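Local coordinates for protein separin (Saccharomyces cerevisiae, PDB 5U1T) that cleaves the SCC1 subunit of cohesin as a caspase-like cysteine protease, releasing sister chromosomes to separate at the onset of anaphase, at residues Y238-Y243 against W293-V298; K583-K588 against S602-F607; L1395-Y1400 against C1486-P1491. One frame throughout, in Å; residues are numbered along the deposited sequence.

The three contacts show how side-chain chemistry varies with place in one elongated, largely helical chain. Contacts 1 and 3 lie on opposite sides of the chain's centre, about 120 Å apart between their centres; contact 2 sits between them along the sequence and is the most central. All of its touching residues are buried, and it joins two helices by a T-shaped ring pair and a hydrogen bond. Contacts 1 and 3 are only partly buried, and each sets a helix against a loop: the first with a cysteine sulfur on leucine and asparagine, the second with an arginine beside a lysine. No secondary-structure element is shared among them.

Contact 1: residues Y238-Y243 against W293-V298; sequences YLNSFY and WSCISV
N240 meets C295 along almost its whole side chain, and following that chain outward shows how a helix can be seated against an irregular loop by direct contacts that are all van der Waals. The N240 CB comes first: it lies 3.5 Å from C295 SG, so that the sulfur sits against the root of the asparagine. One bond further out, N240 CG is 4.0 Å from C295 CA and hardly more distant from the sulfur. At the amide, OD1 continues alongside the same residue, 3.7 Å from C295 CA and 3.8 Å from C295 SG, without forming a hydrogen bond to it. The other branch, ND2, turns to a different partner and donates to the backbone oxygen of E336. Extension of CG anti to the backbone N (chi1 -170°) carries the amide out over the loop.

The helix is 236-250, in the helical region far from the catalytic domain, and the loop leads into helix 298-313. E336, the last residue of helix 319-336, serves both sides: while its carbonyl takes the asparagine, its carboxylate oxygens accept the backbone N-H groups of C295 and I296. The polar fixing of the contact is therefore supplied by a third element.

C295 itself has a left-handed backbone conformation (phi 55°), and its CA is the one nearest N240 CA, 5.1 Å away. Its sulfur is shared, since L239 CD1 touches C295 SG at 3.6 Å. That methyl belongs to a buried leucine which also packs on L192 and L195 of helix 190-203 and on M232.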
loop_
_atom_site.group_PDB
_atom_site.type_symbol
_atom_site.label_atom_id
_atom_site.label_comp_id
_atom_site.label_asym_id
_atom_site.label_seq_id
_atom_site.Cartn_x
_atom_site.Cartn_y
_atom_site.Cartn_z
ATOM N N TYR A 238 -67.168 12.563 34.210
ATOM C CA TYR A 238 -66.867 13.109 32.894
ATOM C C TYR A 238 -67.419 14.513 32.660
ATOM O O TYR A 238 -66.713 15.352 32.081
ATOM C CB TYR A 238 -67.395 12.172 31.814
ATOM C CG TYR A 238 -66.687 10.844 31.800
ATOM C CD1 TYR A 238 -65.333 10.756 31.449
ATOM C CD2 TYR A 238 -67.360 9.677 32.137
ATOM C CE1 TYR A 238 -64.678 9.541 31.441
ATOM C CE2 TYR A 238 -66.721 8.463 32.126
ATOM C CZ TYR A 238 -65.381 8.398 31.777
ATOM O OH TYR A 238 -64.756 7.178 31.773
ATOM N N LEU A 239 -68.656 14.747 33.120
ATOM C CA LEU A 239 -69.431 15.978 32.881
ATOM C C LEU A 239 -68.597 17.237 32.727
ATOM O O LEU A 239 -68.810 18.010 31.788
ATOM C CB LEU A 239 -70.450 16.194 34.010
ATOM C CG LEU A 239 -71.511 17.325 33.987
ATOM C CD1 LEU A 239 -70.982 18.664 34.483
ATOM C CD2 LEU A 239 -72.169 17.497 32.619
ATOM N N ASN A 240 -67.655 17.445 33.643
ATOM C CA ASN A 240 -66.790 18.615 33.562
ATOM C C ASN A 240 -66.099 18.716 32.214
ATOM O O ASN A 240 -66.147 19.762 31.569
ATOM C CB ASN A 240 -65.745 18.601 34.669
ATOM C CG ASN A 240 -64.993 19.913 34.763
ATOM O OD1 ASN A 240 -65.529 20.914 35.242
ATOM N ND2 ASN A 240 -63.739 19.915 34.310
ATOM N N SER A 241 -65.472 17.621 31.791
ATOM C CA SER A 241 -64.777 17.580 30.508
ATOM C C SER A 241 -65.711 17.984 29.364
ATOM O O SER A 241 -65.388 18.879 28.576
ATOM C CB SER A 241 -64.193 16.182 30.264
ATOM O OG SER A 241 -63.298 16.163 29.156
ATOM N N PHE A 242 -66.880 17.348 29.304
ATOM C CA PHE A 242 -67.837 17.583 28.227
ATOM C C PHE A 242 -68.310 19.030 28.126
ATOM O O PHE A 242 -68.302 19.617 27.038
ATOM C CB PHE A 242 -69.042 16.679 28.400
ATOM C CG PHE A 242 -68.822 15.296 27.904
ATOM C CD1 PHE A 242 -68.279 14.329 28.729
ATOM C CD2 PHE A 242 -69.154 14.956 26.606
ATOM C CE1 PHE A 242 -68.077 13.044 28.269
ATOM C CE2 PHE A 242 -68.950 13.675 26.144
ATOM C CZ PHE A 242 -68.413 12.720 26.977
ATOM N N TYR A 243 -68.732 19.585 29.262
ATOM C CA TYR A 243 -69.252 20.948 29.327
ATOM C C TYR A 243 -68.177 21.942 28.908
ATOM O O TYR A 243 -68.453 22.877 28.155
ATOM C CB TYR A 243 -69.772 21.263 30.744
ATOM C CG TYR A 243 -70.197 22.711 30.992
ATOM C CD1 TYR A 243 -69.276 23.675 31.409
ATOM C CD2 TYR A 243 -71.522 23.109 30.836
ATOM C CE1 TYR A 243 -69.660 24.993 31.647
ATOM C CE2 TYR A 243 -71.912 24.427 31.071
ATOM C CZ TYR A 243 -70.980 25.366 31.475
ATOM O OH TYR A 243 -71.364 26.676 31.713
ATOM N N TRP A 293 -64.584 15.200 44.877
ATOM C CA TRP A 293 -65.482 15.991 44.046
ATOM C C TRP A 293 -65.088 15.990 42.575
ATOM O O TRP A 293 -63.913 16.130 42.231
ATOM C CB TRP A 293 -65.538 17.434 44.550
ATOM C CG TRP A 293 -65.159 17.575 45.990
ATOM C CD1 TRP A 293 -66.008 17.666 47.060
ATOM C CD2 TRP A 293 -63.829 17.633 46.526
ATOM N NE1 TRP A 293 -65.285 17.783 48.225
ATOM C CE2 TRP A 293 -63.946 17.763 47.924
ATOM C CE3 TRP A 293 -62.551 17.588 45.959
ATOM C CZ2 TRP A 293 -62.830 17.850 48.764
ATOM C CZ3 TRP A 293 -61.445 17.671 46.797
ATOM C CH2 TRP A 293 -61.594 17.801 48.182
ATOM N N SER A 294 -66.080 15.824 41.710
ATOM C CA SER A 294 -65.900 16.086 40.293
ATOM C C SER A 294 -66.323 17.519 40.040
ATOM O O SER A 294 -66.990 18.129 40.885
ATOM C CB SER A 294 -66.715 15.121 39.448
ATOM O OG SER A 294 -66.529 13.802 39.914
ATOM N N CYS A 295 -65.945 18.050 38.878
ATOM C CA CYS A 295 -66.179 19.458 38.558
ATOM C C CYS A 295 -65.579 20.343 39.639
ATOM O O CYS A 295 -66.292 21.042 40.356
ATOM C CB CYS A 295 -67.671 19.754 38.401
ATOM S SG CYS A 295 -68.418 19.108 36.898
ATOM N N ILE A 296 -64.262 20.282 39.771
ATOM C CA ILE A 296 -63.563 21.110 40.739
ATOM C C ILE A 296 -63.231 22.447 40.086
ATOM O O ILE A 296 -62.806 22.497 38.935
ATOM C CB ILE A 296 -62.288 20.416 41.262
ATOM C CG1 ILE A 296 -62.638 19.017 41.781
ATOM C CG2 ILE A 296 -61.627 21.251 42.353
ATOM C CD1 ILE A 296 -61.444 18.164 42.123
ATOM N N SER A 297 -63.470 23.530 40.823
ATOM C CA SER A 297 -63.281 24.885 40.311
ATOM C C SER A 297 -61.879 25.074 39.750
ATOM O O SER A 297 -60.914 24.557 40.308
ATOM C CB SER A 297 -63.557 25.905 41.418
ATOM O OG SER A 297 -64.665 25.503 42.220
ATOM N N VAL A 298 -61.772 25.793 38.638
ATOM C CA VAL A 298 -60.482 26.019 37.988
ATOM C C VAL A 298 -59.489 26.723 38.920
ATOM O O VAL A 298 -58.279 26.450 38.894
ATOM C CB VAL A 298 -60.652 26.842 36.681
ATOM C CG1 VAL A 298 -61.505 28.092 36.927
ATOM C CG2 VAL A 298 -59.293 27.193 36.069
#

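Contact 2: residues K583-K588 against S602-F607; sequences KLYINK and SFEMDF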
loop_
_atom_site.group_PDB
_atom_site.type_symbol
_atom_site.label_atom_id
_atom_site.label_comp_id
_atom_site.label_asym_id
_atom_site.label_seq_id
_atom_site.Cartn_x
_atom_site.Cartn_y
_atom_site.Cartn_z
ATOM N N LYS A 583 -18.950 3.078 -14.840
ATOM C CA LYS A 583 -19.659 3.894 -15.803
ATOM C C LYS A 583 -21.126 3.928 -15.473
ATOM O O LYS A 583 -21.754 4.990 -15.523
ATOM C CB LYS A 583 -19.435 3.377 -17.213
ATOM C CG LYS A 583 -18.387 4.185 -17.937
ATOM C CD LYS A 583 -17.563 3.346 -18.877
ATOM C CE LYS A 583 -16.332 4.148 -19.346
ATOM N NZ LYS A 583 -16.683 5.550 -19.838
ATOM N N LEU A 584 -21.665 2.761 -15.125
ATOM C CA LEU A 584 -23.053 2.648 -14.698
ATOM C C LEU A 584 -23.363 3.588 -13.553
ATOM O O LEU A 584 -24.361 4.312 -13.587
ATOM C CB LEU A 584 -23.372 1.217 -14.286
ATOM C CG LEU A 584 -23.933 0.441 -15.463
ATOM C CD1 LEU A 584 -23.922 -1.032 -15.183
ATOM C CD2 LEU A 584 -25.324 0.950 -15.718
ATOM N N TYR A 585 -22.488 3.586 -12.559
ATOM C CA TYR A 585 -22.680 4.412 -11.386
ATOM C C TYR A 585 -22.645 5.887 -11.729
ATOM O O TYR A 585 -23.445 6.662 -11.202
ATOM C CB TYR A 585 -21.630 4.095 -10.326
ATOM C CG TYR A 585 -21.751 4.932 -9.076
ATOM C CD1 TYR A 585 -22.799 4.740 -8.191
ATOM C CD2 TYR A 585 -20.802 5.900 -8.775
ATOM C CE1 TYR A 585 -22.910 5.504 -7.052
ATOM C CE2 TYR A 585 -20.898 6.661 -7.642
ATOM C CZ TYR A 585 -21.957 6.462 -6.774
ATOM O OH TYR A 585 -22.059 7.233 -5.636
ATOM N N ILE A 586 -21.740 6.277 -12.623
ATOM C CA ILE A 586 -21.627 7.678 -12.996
ATOM C C ILE A 586 -22.849 8.147 -13.787
ATOM O O ILE A 586 -23.380 9.228 -13.526
ATOM C CB ILE A 586 -20.348 7.959 -13.824
ATOM C CG1 ILE A 586 -19.094 7.779 -12.963
ATOM C CG2 ILE A 586 -20.368 9.376 -14.413
ATOM C CD1 ILE A 586 -17.816 8.118 -13.703
ATOM N N ASN A 587 -23.319 7.345 -14.736
ATOM C CA ASN A 587 -24.351 7.835 -15.644
ATOM C C ASN A 587 -25.792 7.522 -15.278
ATOM O O ASN A 587 -26.695 8.245 -15.713
ATOM C CB ASN A 587 -24.087 7.313 -17.044
ATOM C CG ASN A 587 -22.885 7.991 -17.689
ATOM O OD1 ASN A 587 -21.836 7.370 -17.850
ATOM N ND2 ASN A 587 -23.030 9.282 -18.047
ATOM N N LYS A 588 -26.017 6.465 -14.494
ATOM C CA LYS A 588 -27.374 6.049 -14.168
ATOM C C LYS A 588 -27.673 6.137 -12.676
ATOM O O LYS A 588 -28.797 5.914 -12.260
ATOM C CB LYS A 588 -27.632 4.624 -14.654
ATOM C CG LYS A 588 -27.378 4.424 -16.124
ATOM C CD LYS A 588 -28.020 5.517 -16.933
ATOM C CE LYS A 588 -29.327 5.051 -17.559
ATOM N NZ LYS A 588 -29.084 3.766 -18.288
ATOM N N SER A 602 -25.265 5.215 3.772
ATOM C CA SER A 602 -23.928 4.955 4.196
ATOM C C SER A 602 -23.494 3.792 3.389
ATOM O O SER A 602 -22.335 3.589 3.158
ATOM C CB SER A 602 -23.883 4.639 5.670
ATOM O OG SER A 602 -24.310 3.331 5.912
ATOM N N PHE A 603 -24.454 3.018 2.953
ATOM C CA PHE A 603 -24.175 1.903 2.074
ATOM C C PHE A 603 -23.549 2.425 0.770
ATOM O O PHE A 603 -22.627 1.827 0.215
ATOM C CB PHE A 603 -25.463 1.141 1.813
ATOM C CG PHE A 603 -25.311 -0.065 0.961
ATOM C CD1 PHE A 603 -24.667 -1.196 1.439
ATOM C CD2 PHE A 603 -25.872 -0.101 -0.304
ATOM C CE1 PHE A 603 -24.577 -2.333 0.674
ATOM C CE2 PHE A 603 -25.767 -1.238 -1.084
ATOM C CZ PHE A 603 -25.120 -2.358 -0.584
ATOM N N GLU A 604 -24.048 3.553 0.285
ATOM C CA GLU A 604 -23.518 4.100 -0.946
ATOM C C GLU A 604 -22.193 4.852 -0.715
ATOM O O GLU A 604 -21.260 4.698 -1.499
ATOM C CB GLU A 604 -24.534 5.009 -1.616
ATOM C CG GLU A 604 -24.082 5.428 -2.980
ATOM C CD GLU A 604 -24.975 6.461 -3.581
ATOM O OE1 GLU A 604 -24.471 7.286 -4.356
ATOM O OE2 GLU A 604 -26.186 6.462 -3.265
ATOM N N MET A 605 -22.129 5.641 0.360
ATOM C CA MET A 605 -20.898 6.291 0.819
ATOM C C MET A 605 -19.708 5.344 0.902
ATOM O O MET A 605 -18.632 5.629 0.382
ATOM C CB MET A 605 -21.099 6.925 2.197
ATOM C CG MET A 605 -22.111 8.049 2.228
ATOM S SD MET A 605 -21.506 9.378 1.181
ATOM C CE MET A 605 -22.513 9.186 -0.311
ATOM N N ASP A 606 -19.907 4.230 1.590
ATOM C CA ASP A 606 -18.866 3.235 1.754
ATOM C C ASP A 606 -18.527 2.608 0.433
ATOM O O ASP A 606 -17.395 2.213 0.217
ATOM C CB ASP A 606 -19.290 2.145 2.728
ATOM C CG ASP A 606 -19.497 2.667 4.125
ATOM O OD1 ASP A 606 -19.164 3.856 4.390
ATOM O OD2 ASP A 606 -20.001 1.878 4.963
ATOM N N PHE A 607 -19.528 2.504 -0.438
ATOM C CA PHE A 607 -19.341 1.907 -1.754
ATOM C C PHE A 607 -18.378 2.741 -2.601
ATOM O O PHE A 607 -17.419 2.217 -3.182
ATOM C CB PHE A 607 -20.677 1.761 -2.479
ATOM C CG PHE A 607 -20.535 1.558 -3.954
ATOM C CD1 PHE A 607 -19.994 0.384 -4.458
ATOM C CD2 PHE A 607 -20.934 2.546 -4.847
ATOM C CE1 PHE A 607 -19.848 0.199 -5.824
ATOM C CE2 PHE A 607 -20.797 2.363 -6.214
ATOM C CZ PHE A 607 -20.251 1.183 -6.700
#
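Y585 reaches from helix 578-590 to two residues of helix 602-617, meeting F607 with a ring face and E604 with its hydroxyl.

The aromatic part is a T-shaped pair. The edge of F607 is directed at the face of Y585, with ring centroids 5.2 Å apart and planes at 76°. F607 CE2 does the touching, 3.7 Å from Y585 CD1, and stands over the rim of the tyrosine ring rather than its middle. The two helices belong to the all-helical part of the chain, and their backbones stand well apart, the nearest CA atoms (Y585 and E604) being 10.5 Å from each other. I562, V563 and L566 of helix 557-572 and L627 of helix 621-633 pack around the rings, and an aromatic side chain of another protein chain also packs on F607.

The polar part is one hydrogen bond, from Y585 OH to E604 OE1, 2.7 Å long. It uses the anti lone pair of the oxygen, and the carboxylate stands nearly perpendicular to the ring, at 86°. An extended glutamate chain, with CG anti to the backbone N (chi1 -172°), delivers the group to this buried place. Y638 OH also bonds OE1, while W589 NE1 bonds OE2, an arrangement consistent with an ionised carboxylate.

Contact 3: residues L1395-Y1400 against C1486-P1491; sequences LSRFHY and CTKIAP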
loop_
_atom_site.group_PDB
_atom_site.type_symbol
_atom_site.label_atom_id
_atom_site.label_comp_id
_atom_site.label_asym_id
_atom_site.label_seq_id
_atom_site.Cartn_x
_atom_site.Cartn_y
_atom_site.Cartn_z
ATOM N N LEU A 1395 49.360 0.828 -0.576
ATOM C CA LEU A 1395 50.729 1.323 -0.537
ATOM C C LEU A 1395 50.901 2.366 0.580
ATOM O O LEU A 1395 51.925 2.381 1.269
ATOM C CB LEU A 1395 51.150 1.904 -1.895
ATOM C CG LEU A 1395 51.241 0.968 -3.111
ATOM C CD1 LEU A 1395 51.789 1.694 -4.321
ATOM C CD2 LEU A 1395 52.061 -0.263 -2.836
ATOM N N SER A 1396 49.913 3.230 0.780
ATOM C CA SER A 1396 49.978 4.159 1.912
ATOM C C SER A 1396 50.031 3.416 3.252
ATOM O O SER A 1396 50.690 3.857 4.182
ATOM C CB SER A 1396 48.787 5.123 1.903
ATOM O OG SER A 1396 49.097 6.298 1.170
ATOM N N ARG A 1397 49.351 2.279 3.330
ATOM C CA ARG A 1397 49.316 1.481 4.548
ATOM C C ARG A 1397 50.696 0.964 4.926
ATOM O O ARG A 1397 50.976 0.737 6.106
ATOM C CB ARG A 1397 48.342 0.310 4.384
ATOM C CG ARG A 1397 48.075 -0.508 5.639
ATOM C CD ARG A 1397 47.059 -1.610 5.352
ATOM N NE ARG A 1397 47.175 -2.713 6.300
ATOM C CZ ARG A 1397 46.374 -3.774 6.316
ATOM N NH1 ARG A 1397 46.555 -4.739 7.223
ATOM N NH2 ARG A 1397 45.394 -3.867 5.421
ATOM N N PHE A 1398 51.565 0.784 3.934
ATOM C CA PHE A 1398 52.901 0.242 4.194
ATOM C C PHE A 1398 54.005 1.171 3.654
ATOM O O PHE A 1398 54.993 0.716 3.062
ATOM C CB PHE A 1398 53.032 -1.170 3.588
ATOM C CG PHE A 1398 52.009 -2.165 4.102
ATOM C CD1 PHE A 1398 52.203 -2.825 5.308
ATOM C CD2 PHE A 1398 50.858 -2.440 3.374
ATOM C CE1 PHE A 1398 51.268 -3.741 5.781
ATOM C CE2 PHE A 1398 49.918 -3.352 3.838
ATOM C CZ PHE A 1398 50.125 -4.002 5.048
ATOM N N HIS A 1399 53.783 2.459 3.808
ATOM C CA HIS A 1399 54.759 3.467 3.470
ATOM C C HIS A 1399 55.516 3.179 2.204
ATOM O O HIS A 1399 56.699 3.388 2.138
ATOM C CB HIS A 1399 55.714 3.635 4.626
ATOM C CG HIS A 1399 55.035 3.865 5.924
ATOM N ND1 HIS A 1399 54.770 2.850 6.807
ATOM C CD2 HIS A 1399 54.563 4.994 6.490
ATOM C CE1 HIS A 1399 54.170 3.345 7.868
ATOM N NE2 HIS A 1399 54.032 4.644 7.700
ATOM N N TYR A 1400 54.819 2.679 1.207
ATOM C CA TYR A 1400 55.337 2.630 -0.140
ATOM C C TYR A 1400 56.611 1.827 -0.216
ATOM O O TYR A 1400 57.588 2.247 -0.787
ATOM C CB TYR A 1400 55.545 4.027 -0.679
ATOM C CG TYR A 1400 54.265 4.767 -0.848
ATOM C CD1 TYR A 1400 53.381 4.426 -1.833
ATOM C CD2 TYR A 1400 53.924 5.797 -0.009
ATOM C CE1 TYR A 1400 52.196 5.096 -1.984
ATOM C CE2 TYR A 1400 52.736 6.471 -0.160
ATOM C CZ TYR A 1400 51.886 6.105 -1.152
ATOM O OH TYR A 1400 50.722 6.759 -1.312
ATOM N N CYS A 1486 36.009 -6.382 9.059
ATOM C CA CYS A 1486 37.399 -6.257 9.492
ATOM C C CYS A 1486 38.075 -5.073 8.831
ATOM O O CYS A 1486 37.560 -4.504 7.863
ATOM C CB CYS A 1486 38.193 -7.523 9.174
ATOM S SG CYS A 1486 37.438 -9.023 9.762
ATOM N N THR A 1487 39.244 -4.716 9.347
ATOM C CA THR A 1487 39.996 -3.616 8.787
ATOM C C THR A 1487 41.400 -4.082 8.443
ATOM O O THR A 1487 42.026 -3.567 7.518
ATOM C CB THR A 1487 40.028 -2.436 9.751
ATOM O OG1 THR A 1487 40.302 -2.919 11.065
ATOM C CG2 THR A 1487 38.671 -1.753 9.775
ATOM N N LYS A 1488 41.881 -5.078 9.175
ATOM C CA LYS A 1488 43.170 -5.692 8.866
ATOM C C LYS A 1488 43.041 -7.227 8.829
ATOM O O LYS A 1488 42.580 -7.863 9.781
ATOM C CB LYS A 1488 44.256 -5.248 9.871
ATOM C CG LYS A 1488 44.663 -3.765 9.755
ATOM C CD LYS A 1488 45.786 -3.392 10.720
ATOM C CE LYS A 1488 46.176 -1.899 10.663
ATOM N NZ LYS A 1488 46.936 -1.474 9.429
ATOM N N ILE A 1489 43.421 -7.809 7.698
ATOM C CA ILE A 1489 43.453 -9.257 7.555
ATOM C C ILE A 1489 44.876 -9.721 7.175
ATOM O O ILE A 1489 45.683 -8.963 6.619
ATOM C CB ILE A 1489 42.398 -9.719 6.518
ATOM C CG1 ILE A 1489 40.998 -9.460 7.069
ATOM C CG2 ILE A 1489 42.540 -11.194 6.168
ATOM C CD1 ILE A 1489 39.896 -10.081 6.250
ATOM N N ALA A 1490 45.190 -10.956 7.543
ATOM C CA ALA A 1490 46.469 -11.555 7.216
ATOM C C ALA A 1490 46.543 -11.879 5.737
ATOM O O ALA A 1490 45.540 -12.269 5.139
ATOM C CB ALA A 1490 46.698 -12.822 8.047
ATOM N N PRO A 1491 47.738 -11.716 5.151
ATOM C CA PRO A 1491 48.045 -12.232 3.814
ATOM C C PRO A 1491 47.533 -13.664 3.679
ATOM O O PRO A 1491 47.927 -14.516 4.460
ATOM C CB PRO A 1491 49.576 -12.174 3.763
ATOM C CG PRO A 1491 49.929 -11.031 4.651
ATOM C CD PRO A 1491 48.898 -11.038 5.763
#
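R1397 and K1488 account for most of the surface buried here, and they illustrate how two cationic side chains can pack through their carbon and flat parts. R1397 reaches out from helix 1388-1397, its chain extended from CG to NE with CG anti to the backbone N (chi1 -173°). That length is needed, because the nearest CA atoms of the two segments, those of R1397 and K1488, are 10.4 Å apart. The guanidinium is met over one face by the aliphatic stem of K1488: CG lies 3.3 Å from R1397 NH1, and K1488 CB is 3.5 Å from the same nitrogen. The two side chains cross obliquely. A bend at the last torsion of the lysine (chi4 -73°) brings its NZ back to within 3.4 Å of R1397 NE, a pair of donors that cannot bond to each other.

I1489 adds a smaller share through its backbone. Its side chain starts off away from R1397 and packs on L1460 of helix 1453-1461, while its carbonyl oxygen lies 4.4 Å from R1397 NH1. The oxygen of T1487 is 4.0 Å from R1397 NH2; both approach the guanidinium obliquely and beyond bonding distance. On the helix side, R1397 CG rests over the rim of the F1398 ring, which in turn packs on P1523.

Within the family C50 protease region, the contact thus sets this helix against the loop entering strand 1492-1494. This strand belongs to the mainly parallel sheet of the caspase-like fold and precedes C1497, the probable catalytic cysteine, although the contact itself lies away from that site. The nearby carbonyls may ease the concentration of positive charge a little, and the exposed setting of K1488 should let solvent screen it; without a bond between the segments, the association is likely to be a loose one.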